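Local coordinates for protein chitosanase (Gynuella sunshinyii YC6258, PDB 6X2Q) that probably hydrolyses chitosan as a family 46 glycoside hydrolase, and binds a glucosamine oligosaccharide along its cleft, at residues M123-E128 with H147-D152; Q6-A11 with L117-A122; P134-A139 with V175-W180. All blocks are in the same frame, centred on the assembly; numbering follows the deposited sequence.

Contact 1: M123-E128 with H147-D152. With GCS (2-amino-2-deoxy-beta-D-glucopyranose), chain B; GCS (2-amino-2-deoxy-beta-D-glucopyranose), chain C; GCS (2-amino-2-deoxy-beta-D-glucopyranose), chain D.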
loop_
_atom_site.group_PDB
_atom_site.type_symbol
_atom_site.label_atom_id
_atom_site.label_comp_id
_atom_site.label_asym_id
_atom_site.label_seq_id
_atom_site.Cartn_x
_atom_site.Cartn_y
_atom_site.Cartn_z
ATOM N N MET A 123 0.528 -11.499 3.176
ATOM C CA MET A 123 1.295 -12.704 3.580
ATOM C C MET A 123 0.443 -13.970 3.418
ATOM O O MET A 123 1.013 -14.999 3.161
ATOM C CB MET A 123 1.842 -12.599 5.000
ATOM C CG MET A 123 2.734 -11.422 5.195
ATOM S SD MET A 123 4.163 -11.402 4.154
ATOM C CE MET A 123 3.567 -10.606 2.675
ATOM N N GLU A 124 -0.867 -13.879 3.618
ATOM C CA GLU A 124 -1.765 -15.031 3.379
ATOM C C GLU A 124 -1.798 -15.294 1.872
ATOM O O GLU A 124 -1.795 -16.437 1.501
ATOM C CB GLU A 124 -3.166 -14.796 3.927
ATOM N N ARG A 125 -1.808 -14.251 1.049
ATOM C CA ARG A 125 -1.737 -14.516 -0.385
ATOM C C ARG A 125 -0.430 -15.215 -0.731
ATOM O O ARG A 125 -0.422 -16.212 -1.457
ATOM C CB ARG A 125 -1.878 -13.231 -1.188
ATOM C CG ARG A 125 -3.201 -12.531 -1.011
ATOM C CD ARG A 125 -4.306 -13.250 -1.732
ATOM N NE ARG A 125 -5.591 -12.605 -1.478
ATOM C CZ ARG A 125 -6.713 -12.869 -2.138
ATOM N NH1 ARG A 125 -6.733 -13.765 -3.121
ATOM N NH2 ARG A 125 -7.817 -12.226 -1.806
ATOM N N ALA A 126 0.688 -14.706 -0.207
ATOM C CA ALA A 126 1.979 -15.314 -0.495
ATOM C C ALA A 126 1.981 -16.789 -0.120
ATOM O O ALA A 126 2.442 -17.631 -0.897
ATOM C CB ALA A 126 3.088 -14.559 0.243
ATOM N N ALA A 127 1.424 -17.124 1.053
ATOM C CA ALA A 127 1.415 -18.517 1.503
ATOM C C ALA A 127 0.574 -19.393 0.582
ATOM O O ALA A 127 0.975 -20.517 0.253
ATOM C CB ALA A 127 0.902 -18.609 2.940
ATOM N N GLU A 128 -0.595 -18.900 0.158
ATOM C CA GLU A 128 -1.406 -19.635 -0.810
ATOM C C GLU A 128 -0.652 -19.860 -2.112
ATOM O O GLU A 128 -0.779 -20.920 -2.737
ATOM C CB GLU A 128 -2.703 -18.887 -1.081
ATOM C CG GLU A 128 -3.724 -19.054 0.021
ATOM C CD GLU A 128 -4.727 -17.922 0.057
ATOM O OE1 GLU A 128 -4.967 -17.379 1.165
ATOM O OE2 GLU A 128 -5.266 -17.577 -1.017
ATOM N N HIS A 147 -3.082 -1.047 -4.706
ATOM C CA HIS A 147 -4.189 -1.563 -5.508
ATOM C C HIS A 147 -5.376 -2.040 -4.686
ATOM O O HIS A 147 -6.464 -2.209 -5.252
ATOM C CB HIS A 147 -3.717 -2.742 -6.379
ATOM C CG HIS A 147 -2.599 -2.395 -7.310
ATOM N ND1 HIS A 147 -2.781 -2.257 -8.672
ATOM C CD2 HIS A 147 -1.286 -2.152 -7.078
ATOM C CE1 HIS A 147 -1.626 -1.952 -9.236
ATOM N NE2 HIS A 147 -0.704 -1.880 -8.294
ATOM N N GLY A 148 -5.180 -2.314 -3.395
ATOM C CA GLY A 148 -6.243 -2.823 -2.547
ATOM C C GLY A 148 -6.495 -4.300 -2.767
ATOM O O GLY A 148 -5.923 -4.896 -3.688
ATOM N N GLU A 149 -7.338 -4.908 -1.931
ATOM C CA GLU A 149 -7.682 -6.322 -2.040
ATOM C C GLU A 149 -9.133 -6.530 -2.488
ATOM O O GLU A 149 -9.753 -7.554 -2.181
ATOM C CB GLU A 149 -7.417 -7.049 -0.715
ATOM C CG GLU A 149 -7.148 -8.534 -0.898
ATOM C CD GLU A 149 -7.170 -9.325 0.414
ATOM O OE1 GLU A 149 -7.499 -8.742 1.476
ATOM O OE2 GLU A 149 -6.874 -10.548 0.377
ATOM N N GLY A 150 -9.689 -5.574 -3.222
ATOM C CA GLY A 150 -11.028 -5.718 -3.751
ATOM C C GLY A 150 -11.111 -6.791 -4.841
ATOM O O GLY A 150 -10.204 -7.591 -5.064
ATOM N N ASP A 151 -12.246 -6.785 -5.533
ATOM C CA ASP A 151 -12.537 -7.763 -6.570
ATOM C C ASP A 151 -12.523 -7.160 -7.969
ATOM O O ASP A 151 -12.865 -7.854 -8.933
ATOM C CB ASP A 151 -13.878 -8.446 -6.283
ATOM C CG ASP A 151 -13.799 -9.396 -5.088
ATOM O OD1 ASP A 151 -12.956 -10.334 -5.109
ATOM O OD2 ASP A 151 -14.581 -9.215 -4.127
ATOM N N ASP A 152 -12.105 -5.904 -8.083
ATOM C CA ASP A 152 -11.961 -5.170 -9.365
ATOM C C ASP A 152 -10.768 -5.703 -10.164
ATOM O O ASP A 152 -9.881 -6.290 -9.568
ATOM C CB ASP A 152 -11.733 -3.680 -9.126
ATOM C CG ASP A 152 -10.560 -3.336 -8.223
ATOM O OD1 ASP A 152 -10.587 -3.717 -7.070
ATOM O OD2 ASP A 152 -9.657 -2.662 -8.677
HETATM C C1 GCS B . -9.554 -1.123 -1.244
HETATM C C2 GCS B . -10.376 -2.117 -1.990
HETATM C C3 GCS B . -11.471 -2.620 -1.094
HETATM C C4 GCS B . -10.938 -3.372 0.105
HETATM C C5 GCS B . -9.802 -2.507 0.655
HETATM C C6 GCS B . -8.936 -3.230 1.638
HETATM N N2 GCS B . -10.991 -1.492 -3.084
HETATM O O3 GCS B . -12.262 -3.456 -1.862
HETATM O O4 GCS B . -11.763 -4.054 0.704
HETATM O O5 GCS B . -8.931 -1.933 -0.291
HETATM O O6 GCS B . -8.140 -4.123 0.946
HETATM C C1 GCS C . -12.043 -5.139 1.116
HETATM C C2 GCS C . -12.810 -5.314 2.329
HETATM C C3 GCS C . -13.031 -6.790 2.660
HETATM C C4 GCS C . -13.710 -7.384 1.480
HETATM C C5 GCS C . -12.767 -7.173 0.332
HETATM C C6 GCS C . -13.391 -7.754 -0.889
HETATM N N2 GCS C . -12.257 -4.706 3.482
HETATM O O3 GCS C . -13.913 -7.014 3.739
HETATM O O4 GCS C . -13.958 -8.754 1.722
HETATM O O5 GCS C . -12.633 -5.811 0.104
HETATM O O6 GCS C . -12.888 -9.068 -0.960
HETATM C C1 GCS D . -5.771 2.478 -1.743
HETATM C C2 GCS D . -6.780 2.325 -0.623
HETATM C C3 GCS D . -7.367 0.943 -0.678
HETATM C C4 GCS D . -8.052 0.676 -2.008
HETATM C C5 GCS D . -7.095 1.221 -3.073
HETATM C C6 GCS D . -7.587 1.211 -4.494
HETATM N N2 GCS D . -6.278 2.630 0.667
HETATM O O1 GCS D . -5.108 3.734 -1.869
HETATM O O3 GCS D . -8.287 0.883 0.336
HETATM O O4 GCS D . -8.640 -0.337 -2.008
HETATM O O5 GCS D . -6.631 2.521 -2.812
HETATM O O6 GCS D . -8.927 1.556 -4.610
#
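R125 and E149 form a side-on salt bridge between helix 104-129 and the loop that follows helix 134-147, a loop that lines the glycan cleft of this lysozyme-clan fold. The two side chains approach from opposite directions. R125 presents the edge that carries NE and NH2, and both nitrogens grip a single carboxylate oxygen. OE2 of E149 lies 2.9 Å from NH2 and 3.1 Å from NE of R125, only 1° out of the guanidinium plane. The carboxylate itself is turned steeply, its plane 74° from that of the guanidinium. NE is received at the anti lone pair of OE2, while NH2 meets the anti side from out of the carboxylate plane, so the forked grip is bidentate for the arginine but monodentate for the acid. The chain of R125 bends at chi2 (-74°), which swings the guanidinium off the helix, whereas E149 runs out extended to meet it. P157 touches both side chains, and E149 also touches I144 of helix 134-147.

Behind the bridge the loop backbone faces the sugars. G148 leaves the helix with positive phi, and its CA, without a side chain, is 3.5 Å from O4 of the chain D sugar. The CA of G150 comes as close as 3.2 Å to O3 of the chain B sugar. The residue whose carboxylate ties the loop to helix 104-129 also holds the ligand through its backbone: E149 N donates to O6 of the chain B sugar at 3.1 Å.

Contact 2: Q6-A11 with L117-A122; sequences QQRLLA and LYFQPA. With GCS (2-amino-2-deoxy-beta-D-glucopyranose), chain D.
R8 lays its guanidinium over one face of the F119 ring, a cation-pi contact between the N-terminal helix 5-20 and helix 104-129. The latter has a wider pi-type turn at 117-119 and a kink at P121, whose nitrogen carries no hydrogen to bond the turn before, consistent with the bent helix that joins the two lobes in family 46 chitosanases. CZ of R8 sits 3.9 Å from the ring centroid of F119 and 19° off the ring normal. NH1 is the branch that settles over the middle of the ring, 3.4 Å from CD2 of F119. NH2 lies nearer the root of the phenylalanine, 3.6 Å from its CB. The two flat groups are not fully stacked, their planes being 33° apart.

F119 reaches across with CG anti to the backbone N (chi1 -178°), while the arginine chain folds at chi2 to bring its head down on the ring. The strongest polar partner of R8 is D12, salt-bridged to NE, and NH2 makes a weak hydrogen bond to the hydroxyl of Y141. Because Y141 also meets F119 edge-to-face, cation and ring share one neighbour. Next to F119, the Y118 side chain leads away from helix 5-20 into the glycan pocket, where its OH is hydrogen-bonded to D52 and lies 3.1 Å from O3 of the chain D sugar.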
loop_
_atom_site.group_PDB
_atom_site.type_symbol
_atom_site.label_atom_id
_atom_site.label_comp_id
_atom_site.label_asym_id
_atom_site.label_seq_id
_atom_site.Cartn_x
_atom_site.Cartn_y
_atom_site.Cartn_z
ATOM N N GLN A 6 14.146 -7.220 10.463
ATOM C CA GLN A 6 14.943 -6.350 9.565
ATOM C C GLN A 6 14.269 -6.303 8.185
ATOM O O GLN A 6 14.265 -5.239 7.587
ATOM C CB GLN A 6 16.407 -6.778 9.460
ATOM C CG GLN A 6 17.239 -5.913 8.516
ATOM C CD GLN A 6 18.728 -6.191 8.466
ATOM O OE1 GLN A 6 19.196 -7.093 7.787
ATOM N NE2 GLN A 6 19.503 -5.384 9.162
ATOM N N GLN A 7 13.676 -7.399 7.723
ATOM C CA GLN A 7 13.024 -7.410 6.390
ATOM C C GLN A 7 11.738 -6.568 6.377
ATOM O O GLN A 7 11.492 -5.940 5.382
ATOM C CB GLN A 7 12.826 -8.840 5.904
ATOM C CG GLN A 7 14.108 -9.516 5.464
ATOM C CD GLN A 7 13.909 -10.986 5.203
ATOM O OE1 GLN A 7 12.986 -11.598 5.693
ATOM N NE2 GLN A 7 14.771 -11.565 4.403
ATOM N N ARG A 8 11.006 -6.562 7.485
ATOM C CA ARG A 8 9.758 -5.781 7.597
ATOM C C ARG A 8 10.084 -4.295 7.742
ATOM O O ARG A 8 9.405 -3.496 7.127
ATOM C CB ARG A 8 8.886 -6.284 8.738
ATOM C CG ARG A 8 7.399 -6.122 8.474
ATOM C CD ARG A 8 6.936 -4.769 8.961
ATOM N NE ARG A 8 5.741 -4.195 8.393
ATOM C CZ ARG A 8 4.538 -4.674 8.570
ATOM N NH1 ARG A 8 4.370 -5.774 9.271
ATOM N NH2 ARG A 8 3.504 -4.047 8.069
ATOM N N LEU A 9 11.099 -3.949 8.519
ATOM C CA LEU A 9 11.427 -2.515 8.624
ATOM C C LEU A 9 11.854 -2.059 7.235
ATOM O O LEU A 9 11.485 -0.987 6.838
ATOM C CB LEU A 9 12.549 -2.327 9.638
ATOM C CG LEU A 9 13.592 -1.306 9.226
ATOM C CD1 LEU A 9 13.347 0.010 9.923
ATOM C CD2 LEU A 9 14.983 -1.807 9.500
ATOM N N LEU A 10 12.631 -2.894 6.564
ATOM C CA LEU A 10 13.093 -2.672 5.203
ATOM C C LEU A 10 11.914 -2.484 4.251
ATOM O O LEU A 10 11.850 -1.497 3.514
ATOM C CB LEU A 10 13.956 -3.851 4.781
ATOM C CG LEU A 10 15.274 -3.704 4.035
ATOM C CD1 LEU A 10 16.120 -2.564 4.528
ATOM C CD2 LEU A 10 16.010 -4.992 4.240
ATOM N N ALA A 11 10.960 -3.418 4.270
ATOM C CA ALA A 11 9.759 -3.281 3.455
ATOM C C ALA A 11 9.067 -1.944 3.706
ATOM O O ALA A 11 8.715 -1.226 2.760
ATOM C CB ALA A 11 8.804 -4.441 3.736
ATOM N N LEU A 117 -5.495 -4.969 7.332
ATOM C CA LEU A 117 -5.996 -4.902 5.962
ATOM C C LEU A 117 -4.953 -5.313 4.921
ATOM O O LEU A 117 -5.305 -5.897 3.889
ATOM C CB LEU A 117 -6.501 -3.489 5.637
ATOM C CG LEU A 117 -7.748 -2.957 6.350
ATOM C CD1 LEU A 117 -8.073 -1.581 5.824
ATOM C CD2 LEU A 117 -8.963 -3.887 6.199
ATOM N N TYR A 118 -3.677 -5.020 5.153
ATOM C CA TYR A 118 -2.701 -5.108 4.070
ATOM C C TYR A 118 -1.611 -6.138 4.322
ATOM O O TYR A 118 -1.416 -7.029 3.485
ATOM C CB TYR A 118 -2.098 -3.717 3.810
ATOM C CG TYR A 118 -3.194 -2.756 3.412
ATOM C CD1 TYR A 118 -4.061 -3.067 2.365
ATOM C CD2 TYR A 118 -3.413 -1.579 4.119
ATOM C CE1 TYR A 118 -5.090 -2.227 2.023
ATOM C CE2 TYR A 118 -4.446 -0.722 3.769
ATOM C CZ TYR A 118 -5.277 -1.057 2.723
ATOM O OH TYR A 118 -6.305 -0.229 2.387
ATOM N N PHE A 119 -0.899 -6.061 5.451
ATOM C CA PHE A 119 0.259 -6.932 5.624
ATOM C C PHE A 119 -0.163 -8.385 5.792
ATOM O O PHE A 119 0.344 -9.274 5.096
ATOM C CB PHE A 119 1.111 -6.489 6.811
ATOM C CG PHE A 119 2.350 -7.327 6.995
ATOM C CD1 PHE A 119 3.414 -7.210 6.114
ATOM C CD2 PHE A 119 2.434 -8.265 8.025
ATOM C CE1 PHE A 119 4.551 -7.995 6.267
ATOM C CE2 PHE A 119 3.572 -9.055 8.180
ATOM C CZ PHE A 119 4.628 -8.915 7.296
ATOM N N GLN A 120 -1.084 -8.654 6.711
ATOM C CA GLN A 120 -1.450 -10.048 6.942
ATOM C C GLN A 120 -2.159 -10.633 5.729
ATOM O O GLN A 120 -1.784 -11.733 5.292
ATOM C CB GLN A 120 -2.264 -10.182 8.241
ATOM C CG GLN A 120 -1.500 -9.840 9.536
ATOM C CD GLN A 120 -0.334 -10.799 9.848
ATOM O OE1 GLN A 120 -0.324 -11.960 9.420
ATOM N NE2 GLN A 120 0.659 -10.305 10.600
ATOM N N PRO A 121 -3.139 -9.967 5.116
ATOM C CA PRO A 121 -3.681 -10.535 3.869
ATOM C C PRO A 121 -2.632 -10.743 2.782
ATOM O O PRO A 121 -2.703 -11.747 2.064
ATOM C CB PRO A 121 -4.750 -9.512 3.460
ATOM C CG PRO A 121 -5.204 -8.944 4.753
ATOM C CD PRO A 121 -3.955 -8.834 5.589
ATOM N N ALA A 122 -1.655 -9.840 2.632
ATOM C CA ALA A 122 -0.644 -10.056 1.597
ATOM C C ALA A 122 0.197 -11.288 1.907
ATOM O O ALA A 122 0.527 -12.064 1.005
ATOM C CB ALA A 122 0.255 -8.827 1.436
HETATM C C1 GCS D . -5.771 2.478 -1.743
HETATM C C2 GCS D . -6.780 2.325 -0.623
HETATM C C3 GCS D . -7.367 0.943 -0.678
HETATM C C4 GCS D . -8.052 0.676 -2.008
HETATM C C5 GCS D . -7.095 1.221 -3.073
HETATM C C6 GCS D . -7.587 1.211 -4.494
HETATM N N2 GCS D . -6.278 2.630 0.667
HETATM O O1 GCS D . -5.108 3.734 -1.869
HETATM O O3 GCS D . -8.287 0.883 0.336
HETATM O O4 GCS D . -8.640 -0.337 -2.008
HETATM O O5 GCS D . -6.631 2.521 -2.812
HETATM O O6 GCS D . -8.927 1.556 -4.610
#

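Contact 3: P134-A139 with V175-W180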
loop_
_atom_site.group_PDB
_atom_site.type_symbol
_atom_site.label_atom_id
_atom_site.label_comp_id
_atom_site.label_asym_id
_atom_site.label_seq_id
_atom_site.Cartn_x
_atom_site.Cartn_y
_atom_site.Cartn_z
ATOM N N PRO A 134 11.680 -13.314 -0.022
ATOM C CA PRO A 134 11.260 -12.044 0.596
ATOM C C PRO A 134 10.864 -10.959 -0.404
ATOM O O PRO A 134 9.933 -10.177 -0.131
ATOM C CB PRO A 134 12.496 -11.652 1.408
ATOM C CG PRO A 134 13.123 -12.990 1.781
ATOM C CD PRO A 134 12.901 -13.881 0.593
ATOM N N LEU A 135 11.539 -10.899 -1.561
ATOM C CA LEU A 135 11.215 -9.893 -2.573
ATOM C C LEU A 135 9.788 -10.065 -3.081
ATOM O O LEU A 135 9.064 -9.078 -3.273
ATOM C CB LEU A 135 12.206 -9.981 -3.742
ATOM C CG LEU A 135 11.930 -9.043 -4.919
ATOM C CD1 LEU A 135 12.090 -7.614 -4.457
ATOM C CD2 LEU A 135 12.855 -9.313 -6.091
ATOM N N THR A 136 9.364 -11.315 -3.315
ATOM C CA THR A 136 7.976 -11.571 -3.699
ATOM C C THR A 136 6.995 -11.080 -2.628
ATOM O O THR A 136 5.937 -10.526 -2.952
ATOM C CB THR A 136 7.785 -13.064 -3.972
ATOM O OG1 THR A 136 8.816 -13.493 -4.845
ATOM C CG2 THR A 136 6.447 -13.358 -4.656
ATOM N N LEU A 137 7.330 -11.272 -1.345
ATOM C CA LEU A 137 6.460 -10.793 -0.273
ATOM C C LEU A 137 6.370 -9.273 -0.288
ATOM O O LEU A 137 5.286 -8.701 -0.112
ATOM C CB LEU A 137 6.970 -11.286 1.088
ATOM C CG LEU A 137 6.569 -12.693 1.563
ATOM C CD1 LEU A 137 6.639 -13.725 0.449
ATOM C CD2 LEU A 137 7.423 -13.152 2.761
ATOM N N LEU A 138 7.504 -8.609 -0.495
ATOM C CA LEU A 138 7.508 -7.162 -0.573
ATOM C C LEU A 138 6.645 -6.693 -1.740
ATOM O O LEU A 138 5.799 -5.804 -1.582
ATOM C CB LEU A 138 8.953 -6.679 -0.707
ATOM C CG LEU A 138 9.121 -5.192 -1.007
ATOM C CD1 LEU A 138 8.588 -4.351 0.148
ATOM C CD2 LEU A 138 10.580 -4.885 -1.267
ATOM N N ALA A 139 6.796 -7.338 -2.899
ATOM C CA ALA A 139 6.026 -6.952 -4.077
ATOM C C ALA A 139 4.537 -7.145 -3.849
ATOM O O ALA A 139 3.728 -6.312 -4.270
ATOM C CB ALA A 139 6.481 -7.760 -5.289
ATOM N N VAL A 175 6.096 -23.799 -10.695
ATOM C CA VAL A 175 6.510 -22.667 -11.520
ATOM C C VAL A 175 7.621 -21.929 -10.790
ATOM O O VAL A 175 7.460 -21.548 -9.624
ATOM C CB VAL A 175 5.328 -21.721 -11.809
ATOM C CG1 VAL A 175 5.827 -20.469 -12.545
ATOM C CG2 VAL A 175 4.216 -22.421 -12.598
ATOM N N ASP A 176 8.751 -21.726 -11.467
ATOM C CA ASP A 176 9.864 -20.989 -10.874
ATOM C C ASP A 176 9.379 -19.644 -10.343
ATOM O O ASP A 176 8.748 -18.867 -11.069
ATOM C CB ASP A 176 10.982 -20.785 -11.910
ATOM C CG ASP A 176 12.227 -20.102 -11.320
ATOM O OD1 ASP A 176 12.195 -18.873 -11.098
ATOM O OD2 ASP A 176 13.242 -20.796 -11.054
ATOM N N GLU A 177 9.683 -19.371 -9.067
ATOM C CA GLU A 177 9.094 -18.211 -8.408
ATOM C C GLU A 177 9.575 -16.901 -9.026
ATOM O O GLU A 177 8.824 -15.921 -9.048
ATOM C CB GLU A 177 9.391 -18.222 -6.914
ATOM C CG GLU A 177 8.614 -17.145 -6.164
ATOM C CD GLU A 177 8.871 -17.149 -4.676
ATOM O OE1 GLU A 177 9.055 -18.243 -4.091
ATOM O OE2 GLU A 177 8.905 -16.044 -4.093
ATOM N N ARG A 178 10.809 -16.867 -9.538
ATOM C CA ARG A 178 11.302 -15.653 -10.175
ATOM C C ARG A 178 10.546 -15.367 -11.461
ATOM O O ARG A 178 10.298 -14.203 -11.794
ATOM C CB ARG A 178 12.797 -15.759 -10.455
ATOM C CG ARG A 178 13.672 -15.517 -9.226
ATOM C CD ARG A 178 15.093 -15.987 -9.497
ATOM N NE ARG A 178 15.086 -17.354 -9.994
ATOM C CZ ARG A 178 16.182 -17.986 -10.405
ATOM N NH1 ARG A 178 17.351 -17.353 -10.387
ATOM N NH2 ARG A 178 16.110 -19.238 -10.843
ATOM N N ARG A 179 10.174 -16.417 -12.198
ATOM C CA ARG A 179 9.365 -16.233 -13.400
ATOM C C ARG A 179 7.975 -15.708 -13.041
ATOM O O ARG A 179 7.456 -14.786 -13.690
ATOM C CB ARG A 179 9.274 -17.551 -14.177
ATOM C CG ARG A 179 8.786 -17.387 -15.616
ATOM C CD ARG A 179 9.148 -18.583 -16.494
ATOM N NE ARG A 179 8.060 -19.555 -16.509
ATOM C CZ ARG A 179 6.985 -19.461 -17.285
ATOM N NH1 ARG A 179 6.872 -18.448 -18.130
ATOM N NH2 ARG A 179 6.027 -20.383 -17.224
ATOM N N TRP A 180 7.351 -16.297 -12.014
ATOM C CA TRP A 180 6.044 -15.822 -11.572
ATOM C C TRP A 180 6.122 -14.368 -11.140
ATOM O O TRP A 180 5.255 -13.560 -11.491
ATOM C CB TRP A 180 5.518 -16.689 -10.430
ATOM C CG TRP A 180 4.082 -16.397 -10.058
ATOM C CD1 TRP A 180 2.984 -17.131 -10.407
ATOM C CD2 TRP A 180 3.597 -15.312 -9.249
ATOM N NE1 TRP A 180 1.848 -16.561 -9.879
ATOM C CE2 TRP A 180 2.198 -15.441 -9.174
ATOM C CE3 TRP A 180 4.211 -14.234 -8.596
ATOM C CZ2 TRP A 180 1.395 -14.529 -8.474
ATOM C CZ3 TRP A 180 3.416 -13.331 -7.897
ATOM C CH2 TRP A 180 2.022 -13.482 -7.849
#
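T136 and E177 stand where two helix starts face each other, their CA atoms 8.2 Å apart. P134-A139 is the opening of helix 134-147, with L138 N bonded to P134 O and A139 N to L135 O. Across from it the loop residues V175 and D176 lead into helix 177-193, of which E177 is the first residue and D176 the N-cap. OD1 of D176 accepts weakly from the amides of R178 and R179, while its OD2 is salt-bridged to R178 NH2 at 3.3 Å.

The side chains of T136 and E177 come from opposite directions. E177 runs out fully extended, with CG anti to the backbone N (chi1 -171°), and delivers its carboxylate to the hydroxyl of T136. T136 OG1 donates to E177 OE2 at 2.7 Å, at the anti lone pair of that oxygen. The threonine methyl CG2 stays near E177 OE2 and only grazes the W180 indole, 4.4 Å from CZ3. L181 packs on T136 as well, and W180 NE1 is hydrogen-bonded to T164 in helix 156-167.

The carboxylate has further partners just ahead of helix 134-147: M133 N donates to OE2 and Q132 N to OE1. Shortening E177 to an alanine is likely to leave the T136 hydroxyl and the amides of Q132 and M133 without this acceptor and loosen the start of that helix from helix 177-193. Three donors gathered on one acid at the amino end of a helix imply an environment that would tend to stabilise its negative charge.

How the contacts relate
From the N terminus, segment 6-11 on helix 5-20 is met, 105 residues later, by segment 117-122 on helix 104-129, where contact 2 closes the longest of the three loops. Contact 1 opens further along that same helix, so the two are in series; they touch where P121 CB packs 3.5 Å from E149 OE1, and both reach the chain D sugar. Contact 3 opens on helix 134-147, inside the loop that contact 1 closes, and ends beyond it on helix 177-193: these two cross. M123 and A126 pack on L137, while A11 packs on L138. Helix 134-147 is thus wedged among helices 5-20, 104-129 and 177-193, with the cleft loop at its far end.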